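Local coordinates for protein Moesin/ezrin/radixin homolog 2 (Drosophila melanogaster, PDB 7EDR) that probably binds membrane-associated partners through its FERM domain and, as the fly Merlin, probably takes part in growth-control signalling, at residues Lys19-Pro22 with Arg23-Gly26; Asp292-Met295 with Arg296-Pro300; Leu156-Gly159 with Val160-Gln163; Ile211-Lys214 with Asn215-Leu219. All blocks are in the same frame, centred on the assembly; numbering follows the deposited sequence.

Interaction 1 of 4, residues Lys19-Pro22 with Arg23-Gly26; sequences KLEP and RASG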
loop_
_atom_site.group_PDB
_atom_site.type_symbol
_atom_site.label_atom_id
_atom_site.label_comp_id
_atom_site.label_asym_id
_atom_site.label_seq_id
_atom_site.Cartn_x
_atom_site.Cartn_y
_atom_site.Cartn_z
ATOM N N LYS C 19 13.728 -28.117 25.091
ATOM C CA LYS C 19 15.069 -28.670 25.024
ATOM C C LYS C 19 15.582 -28.441 23.615
ATOM O O LYS C 19 14.899 -28.770 22.641
ATOM C CB LYS C 19 15.084 -30.158 25.379
ATOM C CG LYS C 19 15.059 -30.446 26.883
ATOM C CD LYS C 19 16.470 -30.610 27.447
ATOM C CE LYS C 19 16.559 -31.794 28.416
ATOM N NZ LYS C 19 17.962 -32.023 28.896
ATOM N N LEU C 20 16.758 -27.857 23.503
ATOM C CA LEU C 20 17.355 -27.628 22.197
ATOM C C LEU C 20 18.555 -28.545 21.978
ATOM O O LEU C 20 19.175 -29.035 22.925
ATOM C CB LEU C 20 17.770 -26.162 22.051
ATOM C CG LEU C 20 16.615 -25.203 22.332
ATOM C CD1 LEU C 20 17.081 -23.772 22.192
ATOM C CD2 LEU C 20 15.467 -25.496 21.387
ATOM N N GLU C 21 18.869 -28.772 20.696
ATOM C CA GLU C 21 20.130 -29.375 20.294
ATOM C C GLU C 21 21.296 -28.664 20.992
ATOM O O GLU C 21 21.158 -27.514 21.413
ATOM C CB GLU C 21 20.249 -29.302 18.771
ATOM C CG GLU C 21 21.302 -30.196 18.181
ATOM C CD GLU C 21 22.614 -29.429 18.056
ATOM O OE1 GLU C 21 23.708 -30.070 18.017
ATOM O OE2 GLU C 21 22.585 -28.186 18.010
ATOM N N PRO C 22 22.445 -29.338 21.166
ATOM C CA PRO C 22 23.597 -28.653 21.790
ATOM C C PRO C 22 24.044 -27.361 21.107
ATOM O O PRO C 22 24.426 -26.406 21.800
ATOM C CB PRO C 22 24.698 -29.720 21.732
ATOM C CG PRO C 22 23.973 -30.993 21.817
ATOM C CD PRO C 22 22.640 -30.802 21.151
ATOM N N ARG C 23 24.046 -27.312 19.773
ATOM C CA ARG C 23 24.555 -26.175 19.011
ATOM C C ARG C 23 23.431 -25.378 18.347
ATOM O O ARG C 23 23.628 -24.769 17.294
ATOM C CB ARG C 23 25.555 -26.642 17.951
ATOM C CG ARG C 23 26.877 -27.188 18.479
ATOM C CD ARG C 23 27.503 -28.141 17.454
ATOM N NE ARG C 23 26.936 -29.481 17.574
ATOM C CZ ARG C 23 27.636 -30.563 17.896
ATOM N NH1 ARG C 23 28.947 -30.470 18.102
ATOM N NH2 ARG C 23 27.026 -31.739 18.000
ATOM N N ALA C 24 22.242 -25.389 18.941
ATOM C CA ALA C 24 21.146 -24.593 18.411
ATOM C C ALA C 24 21.526 -23.117 18.423
ATOM O O ALA C 24 22.303 -22.659 19.271
ATOM C CB ALA C 24 19.876 -24.831 19.229
ATOM N N SER C 25 20.985 -22.372 17.464
ATOM C CA SER C 25 21.259 -20.947 17.339
ATOM C C SER C 25 20.151 -20.111 17.967
ATOM O O SER C 25 19.063 -20.600 18.295
ATOM C CB SER C 25 21.404 -20.552 15.880
ATOM O OG SER C 25 20.124 -20.563 15.287
ATOM N N GLY C 26 20.447 -18.817 18.120
ATOM C CA GLY C 26 19.447 -17.886 18.626
ATOM C C GLY C 26 18.221 -17.800 17.731
ATOM O O GLY C 26 17.084 -17.751 18.221
#

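Interaction 2 of 4, residues Asp292-Met295 with Arg296-Pro300; sequences DLYM and RRRKP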
loop_
_atom_site.group_PDB
_atom_site.type_symbol
_atom_site.label_atom_id
_atom_site.label_comp_id
_atom_site.label_asym_id
_atom_site.label_seq_id
_atom_site.Cartn_x
_atom_site.Cartn_y
_atom_site.Cartn_z
ATOM N N ASP C 292 15.936 0.825 11.486
ATOM C CA ASP C 292 15.372 -0.150 10.553
ATOM C C ASP C 292 13.853 -0.068 10.516
ATOM O O ASP C 292 13.249 -0.032 9.438
ATOM C CB ASP C 292 15.769 -1.582 10.929
ATOM C CG ASP C 292 17.224 -1.918 10.617
ATOM O OD1 ASP C 292 17.852 -1.269 9.748
ATOM O OD2 ASP C 292 17.735 -2.874 11.250
ATOM N N LEU C 293 13.213 -0.072 11.691
ATOM C CA LEU C 293 11.756 -0.107 11.706
ATOM C C LEU C 293 11.183 1.229 11.306
ATOM O O LEU C 293 10.091 1.278 10.733
ATOM C CB LEU C 293 11.214 -0.503 13.081
ATOM C CG LEU C 293 11.512 -1.946 13.444
ATOM C CD1 LEU C 293 11.156 -2.239 14.871
ATOM C CD2 LEU C 293 10.730 -2.841 12.528
ATOM N N TYR C 294 11.904 2.314 11.608
ATOM C CA TYR C 294 11.455 3.640 11.205
ATOM C C TYR C 294 11.218 3.699 9.694
ATOM O O TYR C 294 10.183 4.203 9.237
ATOM C CB TYR C 294 12.483 4.691 11.651
ATOM C CG TYR C 294 12.065 6.115 11.378
ATOM C CD1 TYR C 294 12.355 6.733 10.159
ATOM C CD2 TYR C 294 11.355 6.844 12.338
ATOM C CE1 TYR C 294 11.959 8.045 9.901
ATOM C CE2 TYR C 294 10.954 8.153 12.096
ATOM C CZ TYR C 294 11.256 8.753 10.878
ATOM O OH TYR C 294 10.849 10.058 10.652
ATOM N N MET C 295 12.162 3.171 8.907
ATOM C CA MET C 295 12.007 3.145 7.456
ATOM C C MET C 295 11.003 2.087 7.009
ATOM O O MET C 295 10.225 2.334 6.084
ATOM C CB MET C 295 13.353 2.899 6.785
ATOM C CG MET C 295 14.385 3.974 7.052
ATOM S SD MET C 295 13.885 5.581 6.390
ATOM C CE MET C 295 15.429 6.465 6.646
ATOM N N ARG C 296 11.021 0.905 7.637
ATOM C CA ARG C 296 10.108 -0.164 7.240
ATOM C C ARG C 296 8.657 0.220 7.515
ATOM O O ARG C 296 7.767 -0.058 6.704
ATOM C CB ARG C 296 10.468 -1.462 7.971
ATOM C CG ARG C 296 11.755 -2.117 7.483
ATOM C CD ARG C 296 12.066 -3.342 8.298
ATOM N NE ARG C 296 10.963 -4.312 8.237
ATOM C CZ ARG C 296 10.965 -5.495 8.846
ATOM N NH1 ARG C 296 12.012 -5.862 9.568
ATOM N NH2 ARG C 296 9.916 -6.304 8.733
ATOM N N ARG C 297 8.408 0.857 8.655
ATOM C CA ARG C 297 7.081 1.366 8.989
ATOM C C ARG C 297 6.519 2.242 7.867
ATOM O O ARG C 297 5.309 2.229 7.595
ATOM C CB ARG C 297 7.198 2.146 10.312
ATOM C CG ARG C 297 5.982 2.795 10.871
ATOM C CD ARG C 297 6.312 3.329 12.278
ATOM N NE ARG C 297 6.736 2.231 13.136
ATOM C CZ ARG C 297 7.909 2.130 13.753
ATOM N NH1 ARG C 297 8.822 3.091 13.666
ATOM N NH2 ARG C 297 8.160 1.049 14.487
ATOM N N ARG C 298 7.379 3.012 7.203
ATOM C CA ARG C 298 6.952 3.915 6.137
ATOM C C ARG C 298 6.879 3.252 4.764
ATOM O O ARG C 298 6.518 3.922 3.793
ATOM C CB ARG C 298 7.871 5.139 6.100
ATOM C CG ARG C 298 7.806 5.827 7.413
ATOM C CD ARG C 298 8.843 6.864 7.691
ATOM N NE ARG C 298 8.318 7.772 8.710
ATOM C CZ ARG C 298 8.196 7.470 10.003
ATOM N NH1 ARG C 298 8.577 6.274 10.465
ATOM N NH2 ARG C 298 7.693 8.366 10.853
ATOM N N LYS C 299 7.196 1.961 4.668
ATOM C CA LYS C 299 6.983 1.159 3.463
ATOM C C LYS C 299 6.155 -0.047 3.901
ATOM O O LYS C 299 6.679 -1.161 4.050
ATOM C CB LYS C 299 8.323 0.768 2.825
ATOM C CG LYS C 299 8.249 -0.023 1.512
ATOM C CD LYS C 299 7.924 0.860 0.319
ATOM C CE LYS C 299 8.095 0.085 -0.989
ATOM N NZ LYS C 299 7.664 0.880 -2.162
ATOM N N PRO C 300 4.837 0.145 4.120
ATOM C CA PRO C 300 4.028 -0.862 4.839
ATOM C C PRO C 300 4.067 -2.297 4.306
ATOM O O PRO C 300 3.803 -3.237 5.072
ATOM C CB PRO C 300 2.613 -0.279 4.752
ATOM C CG PRO C 300 2.837 1.212 4.762
ATOM C CD PRO C 300 4.096 1.411 3.923
#

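Interaction 3 of 4, residues Leu156-Gly159 with Val160-Gln163; sequences LPKG and VTDQ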
loop_
_atom_site.group_PDB
_atom_site.type_symbol
_atom_site.label_atom_id
_atom_site.label_comp_id
_atom_site.label_asym_id
_atom_site.label_seq_id
_atom_site.Cartn_x
_atom_site.Cartn_y
_atom_site.Cartn_z
ATOM N N LEU C 156 -2.754 0.665 41.131
ATOM C CA LEU C 156 -2.210 1.985 41.005
ATOM C C LEU C 156 -0.728 1.979 41.325
ATOM O O LEU C 156 -0.287 1.246 42.221
ATOM C CB LEU C 156 -2.941 2.962 41.937
ATOM C CG LEU C 156 -4.411 3.152 41.558
ATOM C CD1 LEU C 156 -5.125 4.115 42.518
ATOM C CD2 LEU C 156 -4.536 3.620 40.094
ATOM N N PRO C 157 0.070 2.753 40.592
ATOM C CA PRO C 157 1.466 2.961 40.993
ATOM C C PRO C 157 1.547 3.459 42.435
ATOM O O PRO C 157 0.778 4.328 42.863
ATOM C CB PRO C 157 1.965 4.025 40.005
ATOM C CG PRO C 157 1.007 4.013 38.879
ATOM C CD PRO C 157 -0.307 3.541 39.409
ATOM N N LYS C 158 2.497 2.913 43.192
ATOM C CA LYS C 158 2.653 3.355 44.576
ATOM C C LYS C 158 2.938 4.851 44.667
ATOM O O LYS C 158 2.507 5.503 45.623
ATOM C CB LYS C 158 3.752 2.559 45.275
ATOM C CG LYS C 158 3.940 2.968 46.720
ATOM C CD LYS C 158 4.630 1.897 47.553
ATOM C CE LYS C 158 4.504 2.220 49.038
ATOM N NZ LYS C 158 5.205 3.498 49.378
ATOM N N GLY C 159 3.639 5.419 43.681
ATOM C CA GLY C 159 3.848 6.855 43.670
ATOM C C GLY C 159 2.569 7.655 43.547
ATOM O O GLY C 159 2.543 8.842 43.908
ATOM N N VAL C 160 1.508 7.048 43.021
ATOM C CA VAL C 160 0.219 7.725 42.995
ATOM C C VAL C 160 -0.410 7.719 44.380
ATOM O O VAL C 160 -0.746 8.770 44.934
ATOM C CB VAL C 160 -0.705 7.083 41.948
ATOM C CG1 VAL C 160 -2.132 7.647 42.070
ATOM C CG2 VAL C 160 -0.164 7.362 40.595
ATOM N N THR C 161 -0.551 6.535 44.968
ATOM C CA THR C 161 -1.276 6.425 46.226
ATOM C C THR C 161 -0.526 7.080 47.388
ATOM O O THR C 161 -1.168 7.585 48.315
ATOM C CB THR C 161 -1.590 4.954 46.514
ATOM O OG1 THR C 161 -0.386 4.180 46.466
ATOM C CG2 THR C 161 -2.572 4.420 45.475
ATOM N N ASP C 162 0.816 7.105 47.357
ATOM C CA ASP C 162 1.590 7.838 48.361
ATOM C C ASP C 162 1.352 9.337 48.306
ATOM O O ASP C 162 1.589 10.031 49.297
ATOM C CB ASP C 162 3.098 7.625 48.181
ATOM C CG ASP C 162 3.540 6.200 48.446
ATOM O OD1 ASP C 162 4.653 5.860 48.010
ATOM O OD2 ASP C 162 2.790 5.420 49.068
ATOM N N GLN C 163 0.921 9.848 47.168
ATOM C CA GLN C 163 0.795 11.273 46.914
ATOM C C GLN C 163 -0.480 11.872 47.499
ATOM O O GLN C 163 -0.617 13.102 47.542
ATOM C CB GLN C 163 0.841 11.477 45.397
ATOM C CG GLN C 163 1.203 12.833 44.895
ATOM C CD GLN C 163 1.437 12.790 43.404
ATOM O OE1 GLN C 163 1.906 11.771 42.877
ATOM N NE2 GLN C 163 1.100 13.876 42.711
HETATM O O HOH W 1 -0.532 1.652 45.212
#

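Interaction 4 of 4, residues Ile211-Lys214 with Asn215-Leu219; sequences ITNK and NKTKL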
loop_
_atom_site.group_PDB
_atom_site.type_symbol
_atom_site.label_atom_id
_atom_site.label_comp_id
_atom_site.label_asym_id
_atom_site.label_seq_id
_atom_site.Cartn_x
_atom_site.Cartn_y
_atom_site.Cartn_z
ATOM N N ILE C 211 24.671 10.184 29.789
ATOM C CA ILE C 211 25.762 10.585 28.918
ATOM C C ILE C 211 26.317 11.908 29.425
ATOM O O ILE C 211 25.757 12.544 30.317
ATOM C CB ILE C 211 25.329 10.711 27.437
ATOM C CG1 ILE C 211 24.243 11.776 27.276
ATOM C CG2 ILE C 211 24.812 9.394 26.916
ATOM C CD1 ILE C 211 23.816 11.989 25.855
ATOM N N THR C 212 27.437 12.308 28.829
ATOM C CA THR C 212 28.025 13.628 29.015
ATOM C C THR C 212 28.379 14.186 27.647
ATOM O O THR C 212 28.944 13.466 26.811
ATOM C CB THR C 212 29.283 13.568 29.893
ATOM O OG1 THR C 212 30.044 12.402 29.551
ATOM C CG2 THR C 212 28.913 13.514 31.374
ATOM N N ASN C 213 28.036 15.453 27.408
ATOM C CA ASN C 213 28.492 16.131 26.202
ATOM C C ASN C 213 29.944 16.549 26.426
ATOM O O ASN C 213 30.599 16.106 27.375
ATOM C CB ASN C 213 27.584 17.303 25.848
ATOM C CG ASN C 213 27.631 18.416 26.878
ATOM O OD1 ASN C 213 28.244 18.268 27.936
ATOM N ND2 ASN C 213 26.956 19.531 26.585
ATOM N N LYS C 214 30.474 17.417 25.561
ATOM C CA LYS C 214 31.900 17.713 25.657
ATOM C C LYS C 214 32.208 18.637 26.829
ATOM O O LYS C 214 33.319 18.587 27.364
ATOM C CB LYS C 214 32.412 18.298 24.342
ATOM C CG LYS C 214 31.677 19.541 23.867
ATOM C CD LYS C 214 32.422 20.155 22.689
ATOM C CE LYS C 214 32.166 21.644 22.587
ATOM N NZ LYS C 214 32.369 22.120 21.200
ATOM N N ASN C 215 31.232 19.471 27.260
ATOM C CA ASN C 215 31.340 20.238 28.516
ATOM C C ASN C 215 31.206 19.386 29.759
ATOM O O ASN C 215 31.162 20.007 30.832
ATOM C CB ASN C 215 30.278 21.331 28.580
ATOM C CG ASN C 215 30.201 22.136 27.308
ATOM O OD1 ASN C 215 31.204 22.685 26.842
ATOM N ND2 ASN C 215 29.002 22.209 26.725
ATOM N N LYS C 216 31.113 18.060 29.645
ATOM C CA LYS C 216 30.880 17.150 30.766
ATOM C C LYS C 216 29.557 17.420 31.495
ATOM O O LYS C 216 29.390 17.007 32.652
ATOM C CB LYS C 216 32.038 17.189 31.762
ATOM C CG LYS C 216 33.402 17.070 31.138
ATOM C CD LYS C 216 34.412 17.826 31.987
ATOM C CE LYS C 216 35.824 17.713 31.439
ATOM N NZ LYS C 216 36.594 16.624 32.099
ATOM N N THR C 217 28.614 18.121 30.862
ATOM C CA THR C 217 27.256 18.179 31.390
ATOM C C THR C 217 26.644 16.786 31.388
ATOM O O THR C 217 26.693 16.071 30.382
ATOM C CB THR C 217 26.383 19.107 30.556
ATOM O OG1 THR C 217 26.989 20.396 30.456
ATOM C CG2 THR C 217 25.009 19.233 31.180
ATOM N N LYS C 218 26.075 16.396 32.522
ATOM C CA LYS C 218 25.382 15.122 32.620
ATOM C C LYS C 218 24.005 15.240 31.975
ATOM O O LYS C 218 23.235 16.160 32.279
ATOM C CB LYS C 218 25.284 14.688 34.081
ATOM C CG LYS C 218 26.644 14.464 34.728
ATOM C CD LYS C 218 26.550 14.241 36.231
ATOM C CE LYS C 218 25.753 12.982 36.548
ATOM N NZ LYS C 218 25.741 12.618 38.001
ATOM N N LEU C 219 23.712 14.325 31.054
ATOM C CA LEU C 219 22.467 14.345 30.304
ATOM C C LEU C 219 21.960 12.921 30.165
ATOM O O LEU C 219 22.659 11.950 30.487
ATOM C CB LEU C 219 22.660 14.966 28.910
ATOM C CG LEU C 219 23.207 16.392 28.792
ATOM C CD1 LEU C 219 23.734 16.652 27.390
ATOM C CD2 LEU C 219 22.140 17.405 29.141
#

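Interaction 1 of 4, residues Lys19-Pro22 with Arg23-Gly26
Leu20 ends strand 15-20 and meets Ala24 through its CB, which lies 3.8 Å from the CB of Ala24. Glu21 follows and opens a type I beta turn that runs to Ala24. The closing bond is weak: N of Ala24 stands 3.4 Å from O of Glu21, although its N-H points well at the oxygen (163°). The side chain of Glu21 reaches forward over the turn. Its CG is anti to the backbone N, and a sharp bend at the next torsion (chi2 -92°) brings the carboxylate round to Arg23. There OE1 of Glu21 comes to the edge of the guanidinium and makes a weak, surface-exposed salt bridge with NE of Arg23 at 3.3 Å. The two flat groups are 16° from parallel. OE2 lies by the backbone N of Arg23, but the modelled bond is too short to be relied on. Pro22 takes the second place in the turn, where its ring fixes a suitable phi, and its O accepts a bond from Arg66. The turn leads into helix 26-37, with Ser25 as N-cap. Leu20 packs between this helix, at Leu29 and Leu32, and strand 5-10, at Leu5 and Val7.

Interaction 2 of 4, residues Asp292-Met295 with Arg296-Pro300
Tyr294 and Arg298, one helical turn apart, form a flat stack. The guanidinium lies over one face of the ring, with centres 3.6 Å apart and planes at 13°; Arg298 CZ sits 3.4 Å from Tyr294 CZ. This is a cation-pi pair. It is pinned by a bond in the guanidinium plane: Arg298 NH1 donates to the backbone O of Tyr294 at 2.9 Å. Tyr294 CG is anti to its backbone N (chi1 -176°), which swings the ring round to meet the arginine. NH1 of Arg298 also pairs with Glu90, and the ring meets Trp245 at an angle. Arg296 leans back over the preceding turn. Its N donates to O of Asp292 at 3.0 Å. CD2 of Leu293 lies over one face of its guanidinium, whose NH2 binds Thr302 O and an acidic side chain of another protein's chain. Leu293 also receives Arg297: N of Arg297 meets O of Leu293 at 2.7 Å. The guanidinium of Arg297 reaches Glu90 and Glu95. These i to i+3 and i to i+4 contacts belong to the end of the long C-terminal helix, 277-297, characteristic of the PH-like lobe of FERM domains.

Interaction 3 of 4, residues Leu156-Gly159 with Val160-Gln163
Val160 lies alongside Pro157, both side chains pointing the same way, with Val160 CG2 3.9 Å from Pro157 CG. Its N donates to O of Pro157 at 2.8 Å, coming from above the carbonyl plane. Pro157 is the N-cap residue of helix 158-161, and its O takes a second, weak bond from N of Thr161. Thr161 faces two ways. Its CG2 packs 3.8 Å from CB of Leu156. Its OG1, between the backbone N and the carbonyl carbon (chi1 54°), is left to meet polar partners: a water lies 2.8 Å from Thr161 OG1 and donates to Leu156 O at 3.0 Å. Asp162 answers Lys158. Its N bonds Lys158 O at 2.9 Å, nearly in line with the carbonyl. The Lys158 chain runs out extended and turns at its last torsion (chi4 -63°), which brings NZ to the carboxylate. NZ meets OD1 of Asp162 at 2.8 Å on the syn side, and OD2 more weakly. Gln163 follows; its N closes on O of Val160, and its backbone also bonds another protein's chain. The chemistry is divided. Leu156 and Val160 turn apolar surface to Trp171 of helix 168-179 and to Ser125 of helix 122-137. The ion pair rides on an exposed lysine, where solvent would probably screen it.

Interaction 4 of 4, residues Ile211-Lys214 with Asn215-Leu219
Asn213 and Thr217 meet across a tight hairpin bend, and the Asn213 side chain turns its amide toward residues 215-219. CB of Asn213 lies 4.2 Å from CD1 of Leu219. CG stands between the backbone N and the carbonyl carbon (chi1 66°), which folds the amide in over the loop, where CG approaches CB of Thr217 at 3.9 Å. OD1 accepts a hydrogen bond from the backbone N of Thr217 at 3.0 Å, and the bond is bent (131° at the hydrogen). ND2 passes ND2 of Asn215 at 3.4 Å; both are donors, so this is no bond. The two amide planes are nearly perpendicular. ND2 of Asn213 and OG1 of Thr217 each bond instead to the backbone of another protein's chain. The Asn213 backbone holds the bend as well. Its O receives N of Lys216 at 3.0 Å, closing a type I turn, and its N reaches O of Thr217 weakly. Beyond the bend the strands pair antiparallel. Ile211 and Leu219 form a hydrogen-bonded pair, with Ile211 N to Leu219 O at 2.8 Å, and both pack on Ile230. Thr212 and Lys218 are the non-hydrogen-bonded pair, on the other face. Lys216 has a positive phi (60°). A type I turn with a G1 bulge is the result, and it joins the first two strands of the PH-like lobe, 207-212 and 218-223.

In the fold
The four local contacts sample all three lobes of the FERM domain. Interaction 1 is in the ubiquitin-like lobe, interaction 3 in the helical central lobe, and interactions 2 and 4 share the PH-like lobe, with centres about 32 Å apart. Interactions 1 and 3 lie on opposite sides of the chain's centre. Interactions 1 and 4 are turns at strand ends; interactions 2 and 3 are helical. Interaction 2 is buried and rich in arginine, its charges met by Glu90 and Glu95 and by acids of other proteins' chains. Interactions 1 and 3 set a surface ion pair, only partly exposed in interaction 3, beside buried apolar residues. Interaction 4 relies on backbone bonds and amides, and like interactions 2 and 3 it touches another protein's chain.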